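Local atomic coordinates of N-isopropylammelide isopropylaminohydrolase (Burkholderia multivorans ATCC 17616, PDB entry 6NBO), a protein that belongs to the amidohydrolase family, whose members share a TIM-barrel fold, and carries zinc ions in its metal site. Residues Thr278-Ala283 with Met323-Arg328; Val127-Asp132 with Ile156-Gln161; Leu13-Arg18 with Ile49-Gly54; Pro190-Gly195 with Leu219-Ser224; Asp69-Gly74 with Leu109-Ala114. All coordinates share one frame; numbering follows the deposited sequence. Where two conformers were deposited one is given.

How the contacts relate
Along the chain the contacts follow one another in series: contact 3 first, then 5, 2, 4 and 1. Contacts 1, 2, 4 and 5 belong to the barrel. Contact 2 pairs strands 120-128 and 153-159, while the other three involve loops that follow barrel strands 56-66, 184-188, 215-219 and 275-278. Contacts 2 and 5, with centres about 17 Å apart, are the pair that touch: Lys70 forms a salt bridge to Asp128. Contacts 2 and 4 come within about 5 Å at their nearest atoms. Contact 3 stands apart, in a four-stranded sheet, its centre about 50 Å from that of contact 4. The metal site thus lies among barrel contacts, remote from this sheet.

Contact 1. Residues Thr278-Ala283 with Met323-Arg328; sequences TTAPAA and MLIAMR
Where barrel strand 275-278 ends, the chain turns into a loop that lies against helix 318-328, and Ala280 and Pro281 of that loop meet Ile325 and Arg328. The methyl of Ala280 does most of the apolar packing. Its CB rests 3.6 Å from Ile325 CA and 3.7 Å from Arg328 CB, so it sits directly on the helix backbone, and Ile325 CG1 closes in at 3.8 Å from the same CB. Further back, Ile325 CD1 reaches toward the carbonyl of Thr278, 4.0 Å from its O. Ala280 has left-handed backbone angles, an unusual turn for an alanine; just before it, Ala280 N makes a weak bond back to Thr278 OG1. In amidohydrolase-family barrels the loops at the C-terminal ends of the strands surround the metal site; here the side chain of Pro281 is about 8 Å from a zinc ion. The polar half of the contact belongs to Arg328. The chain is bent at chi2 (65°), which brings NE alongside the loop to donate to Pro281 O at 2.8 Å. That oxygen lies in the guanidinium plane, at the edge, although the N-H...O angle is only 146°. Arg328 CD packs against Ala282 CA at 3.9 Å. A second nitrogen, Arg328 NH2, bonds to Val284 O, further along the loop.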
# COMPACT_ATOMS: atom_id res chain seq x y z
N THR A 278 1.70 4.69 -7.09
CA THR A 278 2.77 4.39 -8.03
C THR A 278 3.68 3.33 -7.42
O THR A 278 3.97 3.36 -6.22
CB THR A 278 3.58 5.64 -8.43
OG1 THR A 278 4.51 5.29 -9.46
CG2 THR A 278 4.34 6.26 -7.23
N THR A 279 4.07 2.36 -8.24
CA THR A 279 5.03 1.35 -7.83
C THR A 279 6.36 1.55 -8.53
O THR A 279 7.25 0.70 -8.43
CB THR A 279 4.46 -0.04 -8.09
OG1 THR A 279 4.38 -0.27 -9.51
CG2 THR A 279 3.06 -0.15 -7.48
N ALA A 280 6.48 2.65 -9.27
CA ALA A 280 7.71 3.04 -9.95
C ALA A 280 8.29 1.96 -10.87
O ALA A 280 9.49 1.68 -10.81
CB ALA A 280 8.75 3.50 -8.95
N PRO A 281 7.48 1.37 -11.75
CA PRO A 281 8.05 0.46 -12.75
C PRO A 281 9.07 1.19 -13.62
O PRO A 281 8.85 2.34 -14.02
CB PRO A 281 6.84 0.00 -13.56
CG PRO A 281 5.85 1.14 -13.40
CD PRO A 281 6.05 1.61 -11.99
N ALA A 282 10.19 0.53 -13.90
CA ALA A 282 11.30 1.19 -14.56
C ALA A 282 11.17 1.23 -16.08
O ALA A 282 12.00 1.88 -16.72
CB ALA A 282 12.63 0.52 -14.17
N ALA A 283 10.16 0.57 -16.67
CA ALA A 283 10.10 0.41 -18.12
C ALA A 283 8.80 0.91 -18.73
O ALA A 283 8.50 0.58 -19.89
CB ALA A 283 10.30 -1.07 -18.49
N MET A 323 13.14 4.13 -2.13
CA MET A 323 14.34 4.34 -2.93
C MET A 323 14.05 4.17 -4.41
O MET A 323 14.53 4.95 -5.24
CB MET A 323 15.45 3.37 -2.50
CG MET A 323 16.79 3.64 -3.18
SD MET A 323 17.94 2.28 -2.96
CE MET A 323 17.22 1.04 -4.05
N LEU A 324 13.28 3.14 -4.78
CA LEU A 324 13.03 2.91 -6.20
C LEU A 324 12.14 3.99 -6.80
O LEU A 324 12.33 4.41 -7.95
CB LEU A 324 12.42 1.53 -6.41
CG LEU A 324 13.33 0.34 -6.09
CD1 LEU A 324 12.51 -0.94 -6.15
CD2 LEU A 324 14.48 0.28 -7.09
N ILE A 325 11.16 4.47 -6.02
CA ILE A 325 10.34 5.60 -6.46
C ILE A 325 11.22 6.83 -6.70
O ILE A 325 11.11 7.51 -7.73
CB ILE A 325 9.23 5.87 -5.42
CG1 ILE A 325 8.21 4.73 -5.44
CG2 ILE A 325 8.54 7.21 -5.68
CD1 ILE A 325 7.20 4.77 -4.30
N ALA A 326 12.11 7.12 -5.75
CA ALA A 326 13.02 8.25 -5.89
C ALA A 326 13.88 8.12 -7.14
O ALA A 326 14.02 9.07 -7.93
CB ALA A 326 13.89 8.36 -4.63
N MET A 327 14.46 6.93 -7.36
CA MET A 327 15.26 6.71 -8.56
C MET A 327 14.44 6.90 -9.82
O MET A 327 14.87 7.56 -10.77
CB MET A 327 15.85 5.29 -8.54
CG MET A 327 16.90 5.05 -7.48
SD MET A 327 17.34 3.28 -7.44
CE MET A 327 19.02 3.38 -6.84
N ARG A 328 13.24 6.32 -9.85
CA ARG A 328 12.40 6.42 -11.04
C ARG A 328 12.05 7.87 -11.35
O ARG A 328 11.91 8.24 -12.52
CB ARG A 328 11.12 5.59 -10.85
CG ARG A 328 10.19 5.58 -12.06
CD ARG A 328 10.82 4.89 -13.27
NE ARG A 328 9.95 4.91 -14.45
CZ ARG A 328 9.85 5.93 -15.29
NH1 ARG A 328 10.58 7.02 -15.10
NH2 ARG A 328 9.03 5.86 -16.34

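Contact 2. Residues Val127-Asp132 with Ile156-Gln161; sequences VDVDTD and IVAFPQ
Val127 and Val129 use their backbone polar atoms to join Val157 and Phe159 in a parallel ladder. Val127 N donates to Val157 O at 2.9 Å, and Val127 O takes the N-H of Phe159 at 2.8 Å. Next, Val129 N reaches Phe159 O at 2.9 Å, but from well above the carbonyl plane, 51° out of it. The same oxygen also receives a weak bond from Gln161 N, which closes an inverse gamma turn centred on Pro160, and a CA-H...O contact from Asp128. Val129 O is met by Pro160 CA at 3.3 Å, another CA-H...O contact. Strands 120-128 and 153-159, with helix 136-147 between them, form a beta-alpha-beta unit of the TIM barrel. On one face Val127 CG2 touches Ile156 CG2 at 3.8 Å and Val129 CG2 lies 4.0 Å from Ala158 CB, with helices 136-147 and 170-180 packing over them. The Asp128 and Phe159 side chains run side by side in the same direction. Asp128 OD1 comes to the edge of the phenyl ring, 3.5 Å from CD2, the two planes turned 49° apart. Asp128 OD2 is held by salt bridges to Arg97 and Lys70, and the backbone N of Asp128, which does not face this partner strand, donates to Asp69 OD2. Gln161 CB lies 3.7 Å from Asp128 OD1, and Gln161 OE1 bonds to the same Lys70 NZ. Phe159 stacks on His218, a ligand of zinc.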
# COMPACT_ATOMS: atom_id res chain seq x y z
N VAL A 127 -6.71 -8.66 -3.74
CA VAL A 127 -6.86 -10.11 -3.69
C VAL A 127 -7.73 -10.51 -4.87
O VAL A 127 -8.78 -9.91 -5.09
CB VAL A 127 -7.51 -10.59 -2.37
CG1 VAL A 127 -7.70 -12.10 -2.40
CG2 VAL A 127 -6.65 -10.17 -1.17
N ASP A 128 -7.30 -11.51 -5.63
CA ASP A 128 -8.04 -11.89 -6.82
C ASP A 128 -9.39 -12.47 -6.42
O ASP A 128 -9.47 -13.36 -5.57
CB ASP A 128 -7.26 -12.91 -7.64
CG ASP A 128 -6.01 -12.32 -8.27
OD1 ASP A 128 -5.79 -11.09 -8.18
OD2 ASP A 128 -5.23 -13.08 -8.86
N VAL A 129 -10.46 -11.96 -7.02
CA VAL A 129 -11.81 -12.46 -6.81
C VAL A 129 -12.40 -12.68 -8.20
O VAL A 129 -12.57 -11.72 -8.95
CB VAL A 129 -12.68 -11.49 -5.99
CG1 VAL A 129 -14.15 -11.96 -5.93
CG2 VAL A 129 -12.12 -11.33 -4.58
N ASP A 130 -12.66 -13.94 -8.56
CA ASP A 130 -13.07 -14.25 -9.92
C ASP A 130 -13.80 -15.59 -9.92
O ASP A 130 -13.81 -16.31 -8.92
CB ASP A 130 -11.86 -14.31 -10.86
CG ASP A 130 -10.78 -15.27 -10.36
OD1 ASP A 130 -11.11 -16.46 -10.10
OD2 ASP A 130 -9.61 -14.85 -10.23
N THR A 131 -14.39 -15.93 -11.07
CA THR A 131 -15.16 -17.17 -11.17
C THR A 131 -14.30 -18.40 -11.45
O THR A 131 -14.86 -19.48 -11.67
CB THR A 131 -16.25 -17.02 -12.23
OG1 THR A 131 -15.66 -16.65 -13.49
CG2 THR A 131 -17.25 -15.95 -11.79
N ASP A 132 -12.97 -18.28 -11.46
CA ASP A 132 -12.14 -19.48 -11.43
C ASP A 132 -12.03 -20.02 -10.02
O ASP A 132 -12.10 -21.24 -9.81
CB ASP A 132 -10.73 -19.19 -11.95
CG ASP A 132 -10.71 -18.74 -13.39
OD1 ASP A 132 -11.56 -19.18 -14.18
OD2 ASP A 132 -9.82 -17.94 -13.73
N ILE A 156 -8.19 -4.84 2.38
CA ILE A 156 -8.31 -5.82 1.30
C ILE A 156 -9.17 -5.23 0.18
O ILE A 156 -10.31 -4.82 0.42
CB ILE A 156 -8.92 -7.14 1.80
CG1 ILE A 156 -7.94 -7.85 2.75
CG2 ILE A 156 -9.28 -8.03 0.61
CD1 ILE A 156 -8.58 -9.01 3.54
N VAL A 157 -8.63 -5.21 -1.04
CA VAL A 157 -9.35 -4.79 -2.24
C VAL A 157 -9.76 -6.04 -3.01
O VAL A 157 -8.91 -6.83 -3.42
CB VAL A 157 -8.48 -3.89 -3.14
CG1 VAL A 157 -9.33 -3.33 -4.28
CG2 VAL A 157 -7.83 -2.77 -2.34
N ALA A 158 -11.07 -6.21 -3.23
CA ALA A 158 -11.57 -7.35 -4.00
C ALA A 158 -11.34 -7.08 -5.48
O ALA A 158 -12.02 -6.24 -6.08
CB ALA A 158 -13.06 -7.57 -3.71
N PHE A 159 -10.39 -7.81 -6.09
CA PHE A 159 -9.84 -7.45 -7.41
C PHE A 159 -10.25 -8.46 -8.48
O PHE A 159 -9.72 -9.59 -8.50
CB PHE A 159 -8.31 -7.36 -7.31
CG PHE A 159 -7.62 -7.01 -8.60
CD1 PHE A 159 -8.02 -5.92 -9.36
CD2 PHE A 159 -6.53 -7.76 -9.04
CE1 PHE A 159 -7.38 -5.59 -10.55
CE2 PHE A 159 -5.88 -7.44 -10.23
CZ PHE A 159 -6.31 -6.35 -10.99
N PRO A 160 -11.16 -8.12 -9.40
CA PRO A 160 -11.53 -9.04 -10.50
C PRO A 160 -10.46 -9.01 -11.59
O PRO A 160 -10.59 -8.37 -12.64
CB PRO A 160 -12.88 -8.48 -10.96
CG PRO A 160 -12.71 -6.96 -10.75
CD PRO A 160 -11.86 -6.82 -9.49
N GLN A 161 -9.38 -9.76 -11.32
CA GLN A 161 -8.16 -9.65 -12.11
C GLN A 161 -8.40 -9.90 -13.59
O GLN A 161 -7.76 -9.27 -14.44
CB GLN A 161 -7.10 -10.62 -11.56
CG GLN A 161 -5.93 -10.94 -12.49
CD GLN A 161 -4.88 -9.83 -12.53
OE1 GLN A 161 -3.89 -9.87 -11.80
NE2 GLN A 161 -5.10 -8.85 -13.40

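Contact 3. Residues Leu13-Arg18 with Ile49-Gly54; sequences LIRNVR and IEEGAG
Gly54 O is gripped twice by Arg18: NE donates at 2.9 Å and NH2 at 3.0 Å. Both nitrogens meet the one oxygen side-on, within 2° of the guanidinium plane, and a bend at chi3 (-58°) turns the group to it. Arg18 NH2 also bonds to Ala372 O. Two residues back along 13-18, Asn16 O accepts from Gly54 N at 2.7 Å, and Arg15 O from Gly52 N. Before that the strands 11-17 and 48-51 pair in parallel, with Glu50 N bonded to Leu13 O and Arg15 N to Glu50 O. Asn16 and Val17 both face Leu25 of strand 25-30, a G1 beta bulge at the corner of strand 11-17. On the face of Leu13, Ile49 and Glu51, Arg15 lies alongside Glu51, and NH1 forms a long salt bridge to OE2 at 3.5 Å, at the guanidinium edge. Ile49 CD1 lies over one face of that guanidinium, toward its rim, and packs against Leu13 CB at 3.9 Å. A water accepts from Ala53 N at 2.9 Å and weakly from Asn16 ND2, and donates to Glu51 OE1 at 2.7 Å. Past the regular strands, single backbone bonds carry the pairing on, and one planar guanidinium probably orients the Gly54 carbonyl.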
# COMPACT_ATOMS: atom_id res chain seq x y z
N LEU A 13 8.88 3.19 27.27
CA LEU A 13 9.58 4.46 27.06
C LEU A 13 10.77 4.17 26.15
O LEU A 13 11.72 3.50 26.55
CB LEU A 13 10.03 5.08 28.38
CG LEU A 13 10.81 6.40 28.26
CD1 LEU A 13 10.00 7.45 27.51
CD2 LEU A 13 11.22 6.90 29.63
N ILE A 14 10.71 4.69 24.93
CA ILE A 14 11.82 4.61 23.98
C ILE A 14 12.62 5.90 24.13
O ILE A 14 12.15 6.98 23.74
CB ILE A 14 11.32 4.44 22.55
CG1 ILE A 14 10.40 3.21 22.44
CG2 ILE A 14 12.52 4.36 21.58
CD1 ILE A 14 9.72 3.08 21.05
N ARG A 15 13.82 5.80 24.68
CA ARG A 15 14.63 6.98 24.95
C ARG A 15 15.57 7.28 23.79
O ARG A 15 16.08 6.37 23.13
CB ARG A 15 15.45 6.79 26.21
CG ARG A 15 14.67 7.01 27.49
CD ARG A 15 15.59 6.86 28.68
NE ARG A 15 14.88 7.08 29.93
CZ ARG A 15 15.18 6.46 31.06
NH1 ARG A 15 16.17 5.57 31.09
NH2 ARG A 15 14.49 6.71 32.17
N ASN A 16 15.81 8.57 23.57
CA ASN A 16 16.97 9.04 22.81
C ASN A 16 16.90 8.61 21.34
O ASN A 16 17.78 7.90 20.83
CB ASN A 16 18.27 8.56 23.48
CG ASN A 16 19.51 9.09 22.81
OD1 ASN A 16 19.48 10.13 22.14
ND2 ASN A 16 20.62 8.37 22.97
N VAL A 17 15.84 9.04 20.67
CA VAL A 17 15.67 8.81 19.23
C VAL A 17 15.46 10.15 18.54
O VAL A 17 15.20 11.17 19.18
CB VAL A 17 14.51 7.86 18.91
CG1 VAL A 17 14.80 6.46 19.45
CG2 VAL A 17 13.20 8.42 19.48
N ARG A 18 15.58 10.13 17.22
CA ARG A 18 15.44 11.33 16.40
C ARG A 18 14.36 11.07 15.35
O ARG A 18 14.36 10.01 14.71
CB ARG A 18 16.76 11.69 15.73
CG ARG A 18 17.84 12.21 16.68
CD ARG A 18 19.19 12.30 15.96
NE ARG A 18 19.58 10.99 15.43
CZ ARG A 18 19.88 10.76 14.15
NH1 ARG A 18 19.86 11.75 13.27
NH2 ARG A 18 20.21 9.53 13.77
N ILE A 49 11.89 0.14 29.52
CA ILE A 49 12.78 1.12 28.92
C ILE A 49 13.44 0.50 27.70
O ILE A 49 13.98 -0.61 27.78
CB ILE A 49 13.86 1.59 29.92
CG1 ILE A 49 13.23 2.09 31.22
CG2 ILE A 49 14.73 2.67 29.28
CD1 ILE A 49 12.36 3.29 31.01
N GLU A 50 13.43 1.22 26.58
CA GLU A 50 14.17 0.83 25.39
C GLU A 50 15.14 1.96 25.05
O GLU A 50 14.71 3.09 24.83
CB GLU A 50 13.20 0.53 24.24
CG GLU A 50 13.82 -0.05 23.02
CD GLU A 50 14.28 -1.48 23.21
OE1 GLU A 50 13.76 -2.20 24.10
OE2 GLU A 50 15.18 -1.88 22.45
N GLU A 51 16.43 1.66 25.04
CA GLU A 51 17.43 2.69 24.72
C GLU A 51 17.57 2.80 23.21
O GLU A 51 18.08 1.89 22.55
CB GLU A 51 18.77 2.36 25.38
CG GLU A 51 18.77 2.49 26.92
CD GLU A 51 18.48 3.91 27.42
OE1 GLU A 51 18.54 4.86 26.62
OE2 GLU A 51 18.19 4.07 28.63
N GLY A 52 17.11 3.93 22.65
CA GLY A 52 17.17 4.13 21.21
C GLY A 52 18.55 4.46 20.66
O GLY A 52 18.76 4.33 19.45
N ALA A 53 19.47 4.90 21.52
CA ALA A 53 20.87 5.12 21.15
C ALA A 53 21.01 6.05 19.95
O ALA A 53 21.88 5.87 19.09
CB ALA A 53 21.58 3.79 20.90
N GLY A 54 20.15 7.06 19.87
CA GLY A 54 20.27 8.07 18.84
C GLY A 54 19.76 7.65 17.49
O GLY A 54 20.00 8.38 16.51
O HOH W 1 19.90 5.42 24.35

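Contact 4. Residues Pro190-Gly195 with Leu219-Ser224; sequences PCAIEG and LHERGS
Glu221 extends across to Cys191 and Ala192 and ends on their backbone nitrogens. From CB the chain leaves with CG anti to the carbonyl carbon and then runs straight on, which carries the carboxylate to the neighbouring loop. Its CG passes 4.0 Å from the methyl CB of Ala192. At CD the group lies about equally far from the two amides, 3.7 Å from Cys191 N and from Ala192 N. OE2 accepts from both N-H groups. Cys191 N approaches at 2.7 Å on the syn lone pair, with a bent N-H...O angle of 133°, whereas Ala192 N comes at 2.8 Å from above the carboxylate plane, 41° out of it, and is much straighter at 165°. Residues 190-194 have helical backbone angles without the regular bonds, a shape that puts successive N-H groups within range of one oxygen. The two loops follow adjacent TIM-barrel strands, 184-188 and 215-219, the second of which carries the zinc ligand His218. OE1, the other oxygen, bonds to Ser229 OG of helix 223-239. Pro190 CD lies 3.7 Å from Glu221 OE2 and packs on Leu219 CD1 at 3.9 Å, the Pro190 and Leu219 side chains crossing at about a right angle.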
# COMPACT_ATOMS: atom_id res chain seq x y z
N PRO A 190 -11.25 -0.04 -17.90
CA PRO A 190 -12.63 -0.11 -18.40
C PRO A 190 -12.72 -0.22 -19.91
O PRO A 190 -13.69 -0.79 -20.43
CB PRO A 190 -13.25 1.21 -17.90
CG PRO A 190 -12.39 1.59 -16.71
CD PRO A 190 -11.00 1.16 -17.09
N CYS A 191 -11.73 0.29 -20.64
CA CYS A 191 -11.69 0.11 -22.09
C CYS A 191 -10.96 -1.17 -22.49
O CYS A 191 -11.52 -2.03 -23.18
CB CYS A 191 -11.03 1.32 -22.77
SG CYS A 191 -12.02 2.82 -22.81
N ALA A 192 -9.69 -1.29 -22.09
CA ALA A 192 -8.83 -2.33 -22.66
C ALA A 192 -9.25 -3.72 -22.20
O ALA A 192 -9.13 -4.69 -22.96
CB ALA A 192 -7.37 -2.06 -22.28
N ILE A 193 -9.69 -3.86 -20.96
CA ILE A 193 -10.09 -5.16 -20.43
C ILE A 193 -11.59 -5.36 -20.52
O ILE A 193 -12.06 -6.36 -21.06
CB ILE A 193 -9.58 -5.32 -18.98
CG1 ILE A 193 -8.05 -5.42 -18.96
CG2 ILE A 193 -10.22 -6.56 -18.32
CD1 ILE A 193 -7.51 -6.71 -19.56
N GLU A 194 -12.38 -4.40 -20.03
CA GLU A 194 -13.83 -4.62 -19.97
C GLU A 194 -14.53 -4.45 -21.32
O GLU A 194 -15.60 -5.03 -21.51
CB GLU A 194 -14.46 -3.69 -18.93
CG GLU A 194 -13.90 -3.90 -17.51
CD GLU A 194 -14.34 -5.22 -16.88
OE1 GLU A 194 -15.17 -5.94 -17.48
OE2 GLU A 194 -13.85 -5.54 -15.78
N GLY A 195 -13.97 -3.65 -22.23
CA GLY A 195 -14.53 -3.46 -23.56
C GLY A 195 -15.70 -2.50 -23.65
O GLY A 195 -16.01 -2.00 -24.74
N LEU A 219 -5.42 1.10 -13.32
CA LEU A 219 -5.57 1.75 -14.62
C LEU A 219 -4.22 1.67 -15.33
O LEU A 219 -3.35 2.52 -15.11
CB LEU A 219 -6.05 3.20 -14.47
CG LEU A 219 -6.44 3.82 -15.82
CD1 LEU A 219 -7.57 3.02 -16.48
CD2 LEU A 219 -6.83 5.28 -15.70
N HIS A 220 -4.06 0.64 -16.16
CA HIS A 220 -2.85 0.50 -16.98
C HIS A 220 -2.97 1.17 -18.33
O HIS A 220 -1.96 1.26 -19.04
CB HIS A 220 -2.54 -0.98 -17.26
CG HIS A 220 -2.60 -1.87 -16.07
ND1 HIS A 220 -3.72 -2.60 -15.75
CD2 HIS A 220 -1.67 -2.17 -15.13
CE1 HIS A 220 -3.48 -3.31 -14.66
NE2 HIS A 220 -2.25 -3.06 -14.26
N GLU A 221 -4.17 1.60 -18.72
CA GLU A 221 -4.39 2.05 -20.08
C GLU A 221 -3.51 3.24 -20.40
O GLU A 221 -3.36 4.16 -19.59
CB GLU A 221 -5.86 2.39 -20.29
CG GLU A 221 -6.79 1.20 -20.10
CD GLU A 221 -8.25 1.58 -20.18
OE1 GLU A 221 -8.55 2.80 -20.21
OE2 GLU A 221 -9.09 0.68 -20.24
N ARG A 222 -2.91 3.22 -21.58
CA ARG A 222 -1.95 4.23 -21.97
C ARG A 222 -2.63 5.36 -22.72
O ARG A 222 -3.67 5.17 -23.36
CB ARG A 222 -0.86 3.59 -22.83
CG ARG A 222 -0.15 2.45 -22.12
CD ARG A 222 0.81 3.01 -21.07
NE ARG A 222 1.67 4.01 -21.68
CZ ARG A 222 2.77 3.73 -22.36
NH1 ARG A 222 3.15 2.47 -22.50
NH2 ARG A 222 3.49 4.70 -22.90
N GLY A 223 -2.03 6.55 -22.64
CA GLY A 223 -2.36 7.63 -23.55
C GLY A 223 -3.80 8.09 -23.45
O GLY A 223 -4.38 8.20 -22.37
N SER A 224 -4.40 8.38 -24.62
CA SER A 224 -5.73 8.98 -24.67
C SER A 224 -6.82 8.03 -24.16
O SER A 224 -7.80 8.48 -23.56
CB SER A 224 -6.05 9.41 -26.10
OG SER A 224 -5.73 8.37 -27.01

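Contact 5. Residues Asp69-Gly74 with Leu109-Ala114; sequences DKTHWG and LALARA. With EDO (1,2-ethanediol), chain I.
Trp73 lies over helix 104-117, its indole set against Ala110, Leu111 and Ala114, and apolar packing carries most of what passes between them. CG of Trp73 is anti to the backbone N (chi1 -162°), which lays the ring along the helix. Trp73 CB meets Leu111 CB at 3.8 Å. Ala110 and Ala114, one helical turn apart, both support the pyrrole part: Ala114 CB comes obliquely within 3.6 Å of NE1, and Ala110 CB packs 4.1 Å from CD1. A CH-pi contact adds to this, with Leu111 CD1 sitting 4.2 Å from the centroid of the five-membered ring and 23° off its normal. The other methyl of the same leucine, CD2, turns to Thr71 and touches its OG1 at 3.6 Å, so one leucine fills the angle between threonine and tryptophan.

The loop itself follows barrel strand 56-66, at whose end stand the zinc ligands His65, in the strand, and His67, just past it; helix 104-117 precedes the next strand, 120-128, on the outside of the TIM barrel. No hydrogen bond crosses between the two segments. Within the loop, Thr71 OG1 accepts from Trp73 N at 3.0 Å, an ST turn that fixes the backbone just ahead of the indole, and the same hydroxyl bonds to Val306 O.

A 1,2-ethanediol, probably from the crystallisation liquor, makes the last group of contacts. Its C1 lies over the centre of the indole face opposite Leu111, with C2 3.6 Å from Trp73 CE2, while Gly74 N donates to its O1 at 2.7 Å.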
# COMPACT_ATOMS: atom_id res chain seq x y z
N ASP A 69 -2.03 -12.39 -2.00
CA ASP A 69 -2.52 -13.71 -2.35
C ASP A 69 -1.65 -14.39 -3.41
O ASP A 69 -1.62 -15.62 -3.48
CB ASP A 69 -3.98 -13.63 -2.83
CG ASP A 69 -4.17 -12.72 -4.06
OD1 ASP A 69 -3.50 -11.66 -4.16
OD2 ASP A 69 -5.00 -13.07 -4.93
N LYS A 70 -0.94 -13.61 -4.23
CA LYS A 70 -0.22 -14.15 -5.38
C LYS A 70 1.21 -14.56 -5.07
O LYS A 70 1.82 -15.28 -5.87
CB LYS A 70 -0.14 -13.11 -6.52
CG LYS A 70 -1.44 -12.64 -7.17
CD LYS A 70 -1.06 -11.55 -8.20
CE LYS A 70 -2.26 -10.80 -8.76
NZ LYS A 70 -3.07 -11.60 -9.72
N THR A 71 1.77 -14.07 -3.97
CA THR A 71 3.21 -14.15 -3.73
C THR A 71 3.66 -15.58 -3.53
O THR A 71 2.93 -16.42 -3.00
CB THR A 71 3.60 -13.32 -2.49
OG1 THR A 71 5.03 -13.31 -2.37
CG2 THR A 71 2.99 -13.91 -1.22
N HIS A 72 4.89 -15.86 -3.97
CA HIS A 72 5.58 -17.10 -3.66
C HIS A 72 6.60 -16.92 -2.55
O HIS A 72 7.52 -17.75 -2.41
CB HIS A 72 6.25 -17.67 -4.92
CG HIS A 72 5.27 -18.13 -5.96
ND1 HIS A 72 5.53 -19.18 -6.81
CD2 HIS A 72 4.03 -17.69 -6.27
CE1 HIS A 72 4.50 -19.36 -7.62
NE2 HIS A 72 3.57 -18.47 -7.31
N TRP A 73 6.47 -15.86 -1.77
CA TRP A 73 7.35 -15.65 -0.62
C TRP A 73 7.36 -16.89 0.26
O TRP A 73 6.31 -17.45 0.56
CB TRP A 73 6.89 -14.43 0.18
CG TRP A 73 7.97 -13.92 1.09
CD1 TRP A 73 8.16 -14.23 2.41
CD2 TRP A 73 9.04 -13.03 0.73
NE1 TRP A 73 9.28 -13.58 2.90
CE2 TRP A 73 9.83 -12.84 1.89
CE3 TRP A 73 9.40 -12.38 -0.45
CZ2 TRP A 73 10.96 -12.02 1.89
CZ3 TRP A 73 10.53 -11.57 -0.45
CH2 TRP A 73 11.29 -11.40 0.71
N GLY A 74 8.56 -17.33 0.64
CA GLY A 74 8.70 -18.53 1.44
C GLY A 74 8.60 -19.83 0.68
O GLY A 74 8.79 -20.89 1.27
N LEU A 109 0.66 -14.98 4.65
CA LEU A 109 1.07 -14.83 6.04
C LEU A 109 2.58 -14.63 6.13
O LEU A 109 3.05 -13.70 6.79
CB LEU A 109 0.63 -16.03 6.87
CG LEU A 109 0.97 -16.00 8.36
CD1 LEU A 109 0.45 -14.72 9.02
CD2 LEU A 109 0.39 -17.22 9.04
N ALA A 110 3.34 -15.48 5.45
CA ALA A 110 4.80 -15.34 5.43
C ALA A 110 5.22 -13.97 4.91
O ALA A 110 6.09 -13.31 5.51
CB ALA A 110 5.41 -16.45 4.58
N LEU A 111 4.63 -13.51 3.80
CA LEU A 111 5.03 -12.20 3.26
C LEU A 111 4.61 -11.06 4.18
O LEU A 111 5.38 -10.12 4.41
CB LEU A 111 4.46 -12.00 1.85
CG LEU A 111 4.74 -10.63 1.22
CD1 LEU A 111 6.23 -10.28 1.26
CD2 LEU A 111 4.19 -10.54 -0.22
N ALA A 112 3.38 -11.10 4.71
CA ALA A 112 2.96 -10.05 5.64
C ALA A 112 3.83 -10.03 6.89
O ALA A 112 4.14 -8.96 7.42
CB ALA A 112 1.49 -10.23 6.02
N ARG A 113 4.26 -11.21 7.35
CA ARG A 113 5.17 -11.24 8.49
C ARG A 113 6.54 -10.66 8.12
O ARG A 113 7.18 -10.01 8.95
CB ARG A 113 5.28 -12.66 9.04
CG ARG A 113 4.13 -12.97 10.00
CD ARG A 113 4.17 -14.37 10.57
NE ARG A 113 3.25 -14.47 11.70
CZ ARG A 113 2.71 -15.59 12.13
NH1 ARG A 113 2.98 -16.74 11.51
NH2 ARG A 113 1.88 -15.58 13.17
N ALA A 114 6.99 -10.88 6.88
CA ALA A 114 8.24 -10.26 6.44
C ALA A 114 8.09 -8.74 6.35
O ALA A 114 9.03 -7.99 6.68
CB ALA A 114 8.68 -10.83 5.09
C1 EDO I . 11.85 -15.45 0.36
O1 EDO I . 10.93 -16.39 -0.21
C2 EDO I . 12.02 -15.71 1.85
O2 EDO I . 12.31 -17.10 2.06